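PDB 6RSN: UPSTREAM OF FLC-like protein (DUF966) from Arabidopsis thaliana, which locally reads polarity cues and forms polymer filaments through its DIX-like domain, helping orient plant cell division, and promotes auxin biosynthesis and signalling. Local coordinates for residues V9-R14 with E85-G90; H22-P27 with I40-D45; S56-R61 with W69-D74. The protein carries 1 engineered substitution. All blocks are in the same frame, centred on the assembly; numbering follows the deposited sequence.

Contact 1. Residues V9-R14 with E85-G90; sequences VYYLSR and EYVLKG. With SO4 (sulfate ion), chain B.
Leu-88 O is gripped from several directions by two consecutive residues of the facing strand. Tyr-11 N donates to it at 2.9 Å, Tyr-10 CA offers a C-H at 3.2 Å, and CD1 of the Tyr-11 ring lies near it, the oxygen at the ring's edge. The other backbone bonds follow the parallel pattern, in which Val-9 and Tyr-11 use both N and O, Ser-13 its N to Gly-90 O: Val-9 binds Tyr-86 O and Leu-88 N, and Tyr-11 O takes Gly-90 N at 2.8 Å, the shortest bond of the set. The N-to-C directions of the strands differ by 17°.

On the face carrying Val-9, Tyr-11, Val-87 and Lys-89, a Tyr-11 CG anti to the carbonyl carbon (chi1 -71°) turns the ring's CD1-CE1 edge to Val-87, whose CG1 lies near the ring plane, 3.8 Å from CE1. Lys-89, fully extended, brings CE to 3.9 Å from Ser-13 CB. The face of Tyr-10 and Leu-88 is buried against helix 36-47, and the two CB atoms meet at 4.0 Å; the Tyr-10 hydroxyl is hydrogen-bonded to Arg-47 NH2. Gly-90 also belongs to this face: a CB built on it would stand 3.2 Å from Leu-12 CD2, tight enough that the missing side chain leaves the leucine room.

Beyond the strand end, Arg-14 NH2 donates to sulfate O4 at 3.1 Å and weakly to O1, though this side chain is poorly ordered and the geometry approximate. Arg-47 shares the ion, probably from the crystallisation liquor.

Because the five N-H...O bonds are all main chain to main chain, this central parallel pair of the ubiquitin-like sheet draws its polar cohesion from the backbone, leaving side chains to fit the core on one face and a more exposed surface on the other.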
loop_
_atom_site.group_PDB
_atom_site.type_symbol
_atom_site.label_atom_id
_atom_site.label_comp_id
_atom_site.label_asym_id
_atom_site.label_seq_id
_atom_site.Cartn_x
_atom_site.Cartn_y
_atom_site.Cartn_z
ATOM N N VAL A 9 -1.312 -6.338 2.137
ATOM C CA VAL A 9 -0.433 -7.017 1.187
ATOM C C VAL A 9 0.065 -5.949 0.217
ATOM O O VAL A 9 -0.733 -5.135 -0.227
ATOM C CB VAL A 9 -1.141 -8.168 0.430
ATOM C CG1 VAL A 9 -0.342 -8.679 -0.778
ATOM C CG2 VAL A 9 -1.444 -9.360 1.355
ATOM N N TYR A 10 1.377 -5.953 -0.078
ATOM C CA TYR A 10 1.850 -5.009 -1.101
ATOM C C TYR A 10 2.773 -5.697 -2.105
ATOM O O TYR A 10 3.582 -6.592 -1.777
ATOM C CB TYR A 10 2.500 -3.746 -0.488
ATOM C CG TYR A 10 3.799 -3.953 0.268
ATOM C CD1 TYR A 10 3.798 -4.252 1.621
ATOM C CD2 TYR A 10 5.025 -3.900 -0.382
ATOM C CE1 TYR A 10 4.987 -4.445 2.323
ATOM C CE2 TYR A 10 6.226 -4.079 0.302
ATOM C CZ TYR A 10 6.204 -4.399 1.649
ATOM O OH TYR A 10 7.393 -4.588 2.314
ATOM N N TYR A 11 2.702 -5.240 -3.371
ATOM C CA TYR A 11 3.547 -5.704 -4.461
ATOM C C TYR A 11 4.523 -4.586 -4.816
ATOM O O TYR A 11 4.137 -3.413 -4.829
ATOM C CB TYR A 11 2.700 -5.911 -5.723
ATOM C CG TYR A 11 1.778 -7.097 -5.622
ATOM C CD1 TYR A 11 0.547 -6.960 -4.995
ATOM C CD2 TYR A 11 2.148 -8.326 -6.150
ATOM C CE1 TYR A 11 -0.307 -8.048 -4.941
ATOM C CE2 TYR A 11 1.301 -9.439 -6.071
ATOM C CZ TYR A 11 0.074 -9.272 -5.461
ATOM O OH TYR A 11 -0.827 -10.304 -5.323
ATOM N N LEU A 12 5.814 -4.901 -4.896
ATOM C CA LEU A 12 6.717 -3.852 -5.393
ATOM C C LEU A 12 7.014 -4.141 -6.852
ATOM O O LEU A 12 7.251 -5.294 -7.223
ATOM C CB LEU A 12 8.065 -3.903 -4.659
ATOM C CG LEU A 12 7.940 -3.633 -3.174
ATOM C CD1 LEU A 12 9.344 -3.660 -2.530
ATOM C CD2 LEU A 12 7.255 -2.260 -2.952
ATOM N N SER A 13 7.052 -3.078 -7.655
ATOM C CA SER A 13 7.218 -3.246 -9.086
ATOM C C SER A 13 8.451 -2.466 -9.453
ATOM O O SER A 13 8.500 -1.270 -9.189
ATOM C CB SER A 13 5.976 -2.686 -9.796
ATOM O OG SER A 13 6.184 -2.712 -11.207
ATOM N N ARG A 14 9.452 -3.130 -10.042
ATOM C CA ARG A 14 10.631 -2.396 -10.449
ATOM C C ARG A 14 10.651 -2.306 -11.977
ATOM O O ARG A 14 10.164 -1.335 -12.565
ATOM C CB ARG A 14 11.852 -3.054 -9.810
ATOM C CG ARG A 14 11.836 -3.008 -8.291
ATOM C CD ARG A 14 13.065 -3.794 -7.872
ATOM N NE ARG A 14 13.410 -3.797 -6.455
ATOM C CZ ARG A 14 12.833 -4.552 -5.513
ATOM N NH1 ARG A 14 11.825 -5.361 -5.808
ATOM N NH2 ARG A 14 13.258 -4.477 -4.263
ATOM N N GLU A 85 -9.836 -6.525 2.707
ATOM C CA GLU A 85 -8.549 -6.851 2.116
ATOM C C GLU A 85 -7.938 -5.592 1.507
ATOM O O GLU A 85 -8.589 -4.945 0.663
ATOM C CB GLU A 85 -8.755 -7.860 0.996
ATOM C CG GLU A 85 -7.631 -8.855 0.873
ATOM C CD GLU A 85 -7.905 -9.812 -0.269
ATOM O OE1 GLU A 85 -8.692 -10.745 -0.053
ATOM O OE2 GLU A 85 -7.348 -9.605 -1.385
ATOM N N TYR A 86 -6.710 -5.286 1.971
ATOM C CA TYR A 86 -5.943 -4.129 1.528
ATOM C C TYR A 86 -4.779 -4.633 0.696
ATOM O O TYR A 86 -3.962 -5.426 1.188
ATOM C CB TYR A 86 -5.400 -3.265 2.671
ATOM C CG TYR A 86 -6.467 -2.564 3.474
ATOM C CD1 TYR A 86 -7.124 -1.455 2.964
ATOM C CD2 TYR A 86 -6.790 -3.008 4.746
ATOM C CE1 TYR A 86 -8.094 -0.785 3.686
ATOM C CE2 TYR A 86 -7.775 -2.368 5.487
ATOM C CZ TYR A 86 -8.402 -1.243 4.965
ATOM O OH TYR A 86 -9.379 -0.611 5.680
ATOM N N VAL A 87 -4.746 -4.168 -0.575
ATOM C CA VAL A 87 -3.707 -4.610 -1.506
ATOM C C VAL A 87 -3.162 -3.356 -2.156
ATOM O O VAL A 87 -3.930 -2.617 -2.782
ATOM C CB VAL A 87 -4.214 -5.575 -2.613
ATOM C CG1 VAL A 87 -3.102 -5.906 -3.585
ATOM C CG2 VAL A 87 -4.835 -6.869 -2.075
ATOM N N LEU A 88 -1.844 -3.172 -2.020
ATOM C CA LEU A 88 -1.216 -1.981 -2.565
ATOM C C LEU A 88 -0.170 -2.428 -3.575
ATOM O O LEU A 88 0.326 -3.558 -3.547
ATOM C CB LEU A 88 -0.464 -1.257 -1.441
ATOM C CG LEU A 88 -1.258 -0.866 -0.185
ATOM C CD1 LEU A 88 -0.399 -0.075 0.771
ATOM C CD2 LEU A 88 -2.548 -0.119 -0.460
ATOM N N LYS A 89 0.289 -1.438 -4.361
ATOM C CA LYS A 89 1.418 -1.619 -5.257
ATOM C C LYS A 89 2.307 -0.401 -5.054
ATOM O O LYS A 89 1.862 0.722 -5.011
ATOM C CB LYS A 89 0.984 -1.743 -6.707
ATOM C CG LYS A 89 2.104 -1.933 -7.733
ATOM C CD LYS A 89 1.437 -1.801 -9.092
ATOM C CE LYS A 89 2.150 -2.410 -10.253
ATOM N NZ LYS A 89 1.691 -1.700 -11.484
ATOM N N GLY A 90 3.596 -0.659 -4.761
ATOM C CA GLY A 90 4.592 0.414 -4.852
ATOM C C GLY A 90 5.346 0.289 -6.152
ATOM O O GLY A 90 5.992 -0.731 -6.397
HETATM S S SO4 B . 12.522 -6.142 -1.312
HETATM O O1 SO4 B . 13.396 -5.000 -1.430
HETATM O O2 SO4 B . 12.919 -6.950 -0.195
HETATM O O3 SO4 B . 11.169 -5.689 -1.106
HETATM O O4 SO4 B . 12.599 -6.927 -2.514
#

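Contact 2. Residues H22-P27 with I40-D45; sequences HFIEVP and INRLND
Arg-42 supplies the polar part of this contact and much of the apolar part. Its NE donates to Glu-25 O at 2.9 Å, arriving nearly along the C=O axis. The bond is nevertheless bent, with an N-H...O angle of 138°, and the oxygen is tilted 29° out of the guanidinium plane. Water 1 adds a second link, accepting from Glu-25 N at 2.9 Å and from Arg-42 NH2 at 3.2 Å, so that one side chain reaches both main-chain polar atoms of Glu-25. The Glu-25 carboxylate makes no salt bridge here, with OE1 6.0 Å from Arg-42 NH2.

The apolar contacts follow the arginine's methylenes. A bend at chi2 (56°) turns the chain across the strand, toward Glu-25 O: CG rests 4.0 Å from Val-26 CG2. Arg-42 CD lies 4.0 Å from Pro-27 CD, the two side chains crossing at about a right angle. Deeper, Ile-24 CD1 meets Leu-43 CD2 at 4.0 Å, these side chains also crossing roughly perpendicularly; Leu-43 continues inward to Tyr-10, Met-51 and Trp-57.

Strand 22-27 is an outermost strand of the main sheet, and helix 36-47 lying across that sheet is the arrangement of the ubiquitin-like, beta-grasp fold of DIX domains.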
loop_
_atom_site.group_PDB
_atom_site.type_symbol
_atom_site.label_atom_id
_atom_site.label_comp_id
_atom_site.label_asym_id
_atom_site.label_seq_id
_atom_site.Cartn_x
_atom_site.Cartn_y
_atom_site.Cartn_z
ATOM N N HIS A 22 4.435 -8.918 -0.414
ATOM C CA HIS A 22 4.762 -8.930 0.993
ATOM C C HIS A 22 3.481 -8.793 1.791
ATOM O O HIS A 22 2.541 -8.135 1.346
ATOM C CB HIS A 22 5.676 -7.734 1.310
ATOM C CG HIS A 22 7.093 -8.001 0.936
ATOM N ND1 HIS A 22 7.565 -7.830 -0.367
ATOM C CD2 HIS A 22 8.115 -8.492 1.660
ATOM C CE1 HIS A 22 8.849 -8.175 -0.393
ATOM N NE2 HIS A 22 9.196 -8.608 0.800
ATOM N N PHE A 23 3.462 -9.395 2.993
ATOM C CA PHE A 23 2.386 -9.210 3.944
ATOM C C PHE A 23 2.905 -8.532 5.199
ATOM O O PHE A 23 3.905 -9.013 5.743
ATOM C CB PHE A 23 1.809 -10.569 4.388
ATOM C CG PHE A 23 0.769 -10.422 5.488
ATOM C CD1 PHE A 23 1.120 -10.389 6.836
ATOM C CD2 PHE A 23 -0.568 -10.235 5.178
ATOM C CE1 PHE A 23 0.150 -10.272 7.842
ATOM C CE2 PHE A 23 -1.545 -10.120 6.174
ATOM C CZ PHE A 23 -1.189 -10.132 7.511
ATOM N N ILE A 24 2.241 -7.443 5.645
ATOM C CA ILE A 24 2.580 -6.813 6.917
ATOM C C ILE A 24 1.300 -6.540 7.697
ATOM O O ILE A 24 0.241 -6.437 7.093
ATOM C CB ILE A 24 3.359 -5.502 6.707
ATOM C CG1 ILE A 24 2.622 -4.510 5.792
ATOM C CG2 ILE A 24 4.757 -5.789 6.137
ATOM C CD1 ILE A 24 3.246 -3.083 5.733
ATOM N N GLU A 25 1.451 -6.329 9.014
ATOM C CA GLU A 25 0.339 -5.838 9.817
ATOM C C GLU A 25 0.554 -4.366 10.122
ATOM O O GLU A 25 1.673 -3.977 10.469
ATOM C CB GLU A 25 0.256 -6.700 11.079
ATOM C CG GLU A 25 -0.164 -8.115 10.724
ATOM C CD GLU A 25 -0.458 -8.940 11.939
ATOM O OE1 GLU A 25 0.261 -8.753 12.935
ATOM O OE2 GLU A 25 -1.430 -9.723 11.885
ATOM N N VAL A 26 -0.478 -3.537 9.895
ATOM C CA VAL A 26 -0.339 -2.097 10.045
ATOM C C VAL A 26 -1.173 -1.571 11.216
ATOM O O VAL A 26 -2.396 -1.683 11.190
ATOM C CB VAL A 26 -0.685 -1.376 8.737
ATOM C CG1 VAL A 26 -0.666 0.138 8.939
ATOM C CG2 VAL A 26 0.322 -1.803 7.663
ATOM N N PRO A 27 -0.556 -0.920 12.230
ATOM C CA PRO A 27 -1.340 -0.236 13.270
ATOM C C PRO A 27 -2.129 0.949 12.707
ATOM O O PRO A 27 -1.572 1.782 11.981
ATOM C CB PRO A 27 -0.306 0.183 14.339
ATOM C CG PRO A 27 0.910 -0.694 14.039
ATOM C CD PRO A 27 0.894 -0.918 12.529
ATOM N N ILE A 40 2.913 3.785 5.468
ATOM C CA ILE A 40 4.272 4.287 5.328
ATOM C C ILE A 40 4.981 4.315 6.691
ATOM O O ILE A 40 6.148 3.939 6.819
ATOM C CB ILE A 40 4.270 5.678 4.670
ATOM C CG1 ILE A 40 3.639 5.660 3.271
ATOM C CG2 ILE A 40 5.679 6.243 4.657
ATOM C CD1 ILE A 40 4.247 4.732 2.316
ATOM N N ASN A 41 4.255 4.730 7.748
ATOM C CA ASN A 41 4.869 4.667 9.079
ATOM C C ASN A 41 5.326 3.261 9.470
ATOM O O ASN A 41 6.402 3.061 10.083
ATOM C CB ASN A 41 3.903 5.208 10.146
ATOM C CG ASN A 41 3.760 6.707 10.029
ATOM O OD1 ASN A 41 4.675 7.383 9.556
ATOM N ND2 ASN A 41 2.628 7.255 10.450
ATOM N N ARG A 42 4.519 2.265 9.146
ATOM C CA ARG A 42 4.865 0.889 9.472
ATOM C C ARG A 42 6.059 0.452 8.630
ATOM O O ARG A 42 6.960 -0.239 9.122
ATOM C CB ARG A 42 3.661 -0.027 9.220
ATOM C CG ARG A 42 3.921 -1.524 9.423
ATOM C CD ARG A 42 4.443 -1.651 10.846
ATOM N NE ARG A 42 4.326 -3.054 11.254
ATOM C CZ ARG A 42 4.952 -3.581 12.277
ATOM N NH1 ARG A 42 5.720 -2.829 13.044
ATOM N NH2 ARG A 42 4.783 -4.866 12.574
ATOM N N LEU A 43 6.043 0.790 7.327
ATOM C CA LEU A 43 7.216 0.413 6.520
ATOM C C LEU A 43 8.484 1.105 7.025
ATOM O O LEU A 43 9.588 0.544 6.968
ATOM C CB LEU A 43 6.975 0.783 5.043
ATOM C CG LEU A 43 6.007 -0.157 4.334
ATOM C CD1 LEU A 43 5.630 0.413 2.965
ATOM C CD2 LEU A 43 6.589 -1.568 4.194
ATOM N N ASN A 44 8.382 2.377 7.401
ATOM C CA ASN A 44 9.548 3.074 7.944
ATOM C C ASN A 44 10.103 2.304 9.131
ATOM O O ASN A 44 11.338 2.209 9.283
ATOM C CB ASN A 44 9.167 4.505 8.388
ATOM C CG ASN A 44 8.877 5.403 7.192
ATOM O OD1 ASN A 44 9.102 5.077 6.045
ATOM N ND2 ASN A 44 8.370 6.602 7.451
ATOM N N ASP A 45 9.201 1.788 9.997
ATOM C CA ASP A 45 9.688 1.022 11.163
ATOM C C ASP A 45 10.362 -0.293 10.751
ATOM O O ASP A 45 11.437 -0.672 11.254
ATOM C CB ASP A 45 8.533 0.785 12.141
ATOM C CG ASP A 45 8.143 2.034 12.920
ATOM O OD1 ASP A 45 8.950 3.019 12.959
ATOM O OD2 ASP A 45 7.059 2.006 13.534
HETATM O O HOH W 1 4.019 -7.005 10.262
#

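Contact 3. Residues S56-R61 with W69-D74; sequences SWSSKR and WYALSD. Engineered in segment 69-74: Ala-71 (natural residue Asp).
Ser-59 and Tyr-70 form a hydrogen-bonded antiparallel pair with two main-chain bonds: Tyr-70 N to Ser-59 O, 2.8 Å and almost straight at 174°, and Ser-59 N to Tyr-70 O, 2.9 Å. Two residues further on, Leu-72 N donates to Trp-57 O at 2.9 Å. Water 2 extends the pairing, accepting from Trp-57 N and donating to Leu-72 O, each at 2.9 Å.

Beside these bonds, Arg-61 stacks on Tyr-70 in a cation-pi contact. The guanidinium lies flat over one face of the ring, planes 20° apart, with CZ 4.0 Å from the ring centroid and NH2 above the ring's centre. Bends at chi2 and chi3 fold the arginine back over the tyrosine, whose CG, anti to the backbone N (chi1 -160°), carries the ring out beside Arg-61. An alanine in place of Arg-61 is likely to leave this face of Tyr-70 without its cationic cover and the ring freer to turn.

Outward from these bonds, Trp-69 leans obliquely over the facing strand on the side carrying Ser-58 and Lys-60, its CZ3 touching Lys-60 CB at 3.5 Å; Lys-89 makes a further cation-pi contact with the indole. The engineered Ala-71 lies on this side too. Leu-72 instead presses CD1 on Ser-58 C at 3.6 Å and reaches the Ser-59 side chain, meeting Leu-36 and Ile-78 behind.

The hairpin thus combines backbone pairing with two unlike aromatic contacts: Trp-69 packs on the aliphatic start of Lys-60, while Tyr-70 takes the Arg-61 guanidinium, where flat stacking probably adds electrostatic to dispersive attraction at the outermost strand.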
loop_
_atom_site.group_PDB
_atom_site.type_symbol
_atom_site.label_atom_id
_atom_site.label_comp_id
_atom_site.label_asym_id
_atom_site.label_seq_id
_atom_site.Cartn_x
_atom_site.Cartn_y
_atom_site.Cartn_z
ATOM N N SER A 56 6.122 5.008 -5.682
ATOM C CA SER A 56 4.842 5.688 -5.757
ATOM C C SER A 56 3.745 4.663 -5.446
ATOM O O SER A 56 3.781 3.558 -5.988
ATOM C CB SER A 56 4.691 6.114 -7.253
ATOM O OG SER A 56 3.446 6.788 -7.300
ATOM N N TRP A 57 2.825 5.006 -4.512
ATOM C CA TRP A 57 1.930 3.965 -3.971
ATOM C C TRP A 57 0.513 4.062 -4.538
ATOM O O TRP A 57 0.025 5.157 -4.802
ATOM C CB TRP A 57 1.871 4.010 -2.414
ATOM C CG TRP A 57 3.226 3.688 -1.857
ATOM C CD1 TRP A 57 4.270 4.537 -1.583
ATOM C CD2 TRP A 57 3.705 2.365 -1.546
ATOM N NE1 TRP A 57 5.342 3.816 -1.094
ATOM C CE2 TRP A 57 5.030 2.494 -1.063
ATOM C CE3 TRP A 57 3.120 1.086 -1.620
ATOM C CZ2 TRP A 57 5.806 1.386 -0.690
ATOM C CZ3 TRP A 57 3.854 0.001 -1.198
ATOM C CH2 TRP A 57 5.183 0.143 -0.734
ATOM N N SER A 58 -0.080 2.889 -4.757
ATOM C CA SER A 58 -1.431 2.802 -5.298
ATOM C C SER A 58 -2.170 1.759 -4.456
ATOM O O SER A 58 -1.554 0.951 -3.737
ATOM C CB SER A 58 -1.402 2.401 -6.759
ATOM O OG SER A 58 -0.793 3.408 -7.601
ATOM N N SER A 59 -3.505 1.795 -4.502
ATOM C CA SER A 59 -4.257 0.710 -3.893
ATOM C C SER A 59 -5.161 0.100 -4.956
ATOM O O SER A 59 -5.631 0.768 -5.880
ATOM C CB SER A 59 -5.048 1.180 -2.676
ATOM O OG SER A 59 -6.043 2.116 -3.099
ATOM N N LYS A 60 -5.345 -1.213 -4.843
ATOM C CA LYS A 60 -6.219 -1.892 -5.797
ATOM C C LYS A 60 -7.681 -1.522 -5.513
ATOM O O LYS A 60 -8.199 -1.546 -4.387
ATOM C CB LYS A 60 -5.971 -3.392 -5.611
ATOM C CG LYS A 60 -6.544 -4.287 -6.698
ATOM C CD LYS A 60 -6.347 -5.740 -6.268
ATOM C CE LYS A 60 -6.694 -6.684 -7.386
ATOM N NZ LYS A 60 -6.812 -8.091 -6.916
ATOM N N ARG A 61 -8.417 -1.222 -6.590
ATOM C CA ARG A 61 -9.796 -0.786 -6.441
ATOM C C ARG A 61 -10.644 -1.346 -7.594
ATOM O O ARG A 61 -10.159 -1.461 -8.698
ATOM C CB ARG A 61 -9.739 0.747 -6.477
ATOM C CG ARG A 61 -11.090 1.406 -6.675
ATOM C CD ARG A 61 -11.558 1.703 -5.253
ATOM N NE ARG A 61 -10.632 2.686 -4.665
ATOM C CZ ARG A 61 -10.838 4.009 -4.698
ATOM N NH1 ARG A 61 -11.931 4.489 -5.264
ATOM N NH2 ARG A 61 -9.989 4.833 -4.110
ATOM N N TRP A 69 -5.273 0.205 -10.308
ATOM C CA TRP A 69 -4.378 0.716 -9.261
ATOM C C TRP A 69 -4.590 2.209 -9.091
ATOM O O TRP A 69 -4.239 3.015 -9.971
ATOM C CB TRP A 69 -2.907 0.453 -9.664
ATOM C CG TRP A 69 -2.546 -0.998 -9.673
ATOM C CD1 TRP A 69 -2.139 -1.752 -10.732
ATOM C CD2 TRP A 69 -2.455 -1.849 -8.530
ATOM N NE1 TRP A 69 -1.844 -3.042 -10.353
ATOM C CE2 TRP A 69 -2.050 -3.134 -8.994
ATOM C CE3 TRP A 69 -2.696 -1.671 -7.172
ATOM C CZ2 TRP A 69 -1.836 -4.198 -8.118
ATOM C CZ3 TRP A 69 -2.557 -2.750 -6.316
ATOM C CH2 TRP A 69 -2.101 -3.987 -6.785
ATOM N N TYR A 70 -5.205 2.570 -7.951
ATOM C CA TYR A 70 -5.599 3.941 -7.727
ATOM C C TYR A 70 -4.480 4.666 -6.985
ATOM O O TYR A 70 -4.104 4.281 -5.911
ATOM C CB TYR A 70 -6.815 3.907 -6.785
ATOM C CG TYR A 70 -7.602 5.174 -6.840
ATOM C CD1 TYR A 70 -7.293 6.252 -6.016
ATOM C CD2 TYR A 70 -8.685 5.267 -7.689
ATOM C CE1 TYR A 70 -8.056 7.413 -6.047
ATOM C CE2 TYR A 70 -9.472 6.410 -7.726
ATOM C CZ TYR A 70 -9.132 7.491 -6.920
ATOM O OH TYR A 70 -9.923 8.601 -6.999
ATOM N N ALA A 71 -3.916 5.737 -7.569
ATOM C CA ALA A 71 -2.772 6.448 -7.033
ATOM C C ALA A 71 -3.143 7.114 -5.710
ATOM O O ALA A 71 -4.248 7.713 -5.561
ATOM C CB ALA A 71 -2.401 7.511 -8.072
ATOM N N LEU A 72 -2.269 6.942 -4.727
ATOM C CA LEU A 72 -2.416 7.528 -3.395
ATOM C C LEU A 72 -1.359 8.590 -3.027
ATOM O O LEU A 72 -0.201 8.431 -3.364
ATOM C CB LEU A 72 -2.233 6.387 -2.388
ATOM C CG LEU A 72 -3.160 5.170 -2.504
ATOM C CD1 LEU A 72 -2.627 4.003 -1.675
ATOM C CD2 LEU A 72 -4.570 5.520 -1.990
ATOM N N SER A 73 -1.760 9.650 -2.302
ATOM C CA SER A 73 -0.891 10.567 -1.547
ATOM C C SER A 73 -0.845 10.138 -0.102
ATOM O O SER A 73 -1.750 9.429 0.310
ATOM C CB SER A 73 -1.428 11.962 -1.559
ATOM O OG SER A 73 -1.593 12.365 -2.906
ATOM N N ASP A 74 0.200 10.606 0.636
ATOM C CA ASP A 74 0.426 10.270 2.042
ATOM C C ASP A 74 -0.823 10.551 2.872
ATOM O O ASP A 74 -1.229 9.789 3.757
ATOM C CB ASP A 74 1.705 10.928 2.587
ATOM C CG ASP A 74 3.005 10.238 2.140
ATOM O OD1 ASP A 74 3.036 9.698 1.010
ATOM O OD2 ASP A 74 4.011 10.273 2.908
HETATM O O HOH W 2 2.539 7.548 -3.191
HETATM O O HOH W 3 -1.769 4.604 -9.987
#

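In the fold
Contacts 1 and 3 are adjoining parts of one five-stranded sheet, their centres about 9 Å apart: Val-87 O and Lys-89 O lie 2.9 Å from Lys-60 N and Ser-58 N respectively, both probable hydrogen bonds. On the other flank, contact 2 is about 12 Å from contact 1 between centres, and Tyr-10 O stands 2.8 Å from His-22 N, a probable hydrogen bond. Contacts 2 and 3, about 15 Å apart, lie on opposite sides of the chain's centre, yet Leu-43 CD1 reaches Trp-57 CH2 at 3.7 Å on the face of the sheet that packs against helix 36-47. Along the chain, 9-14 with 85-90 closes a loop within which the other two follow in series.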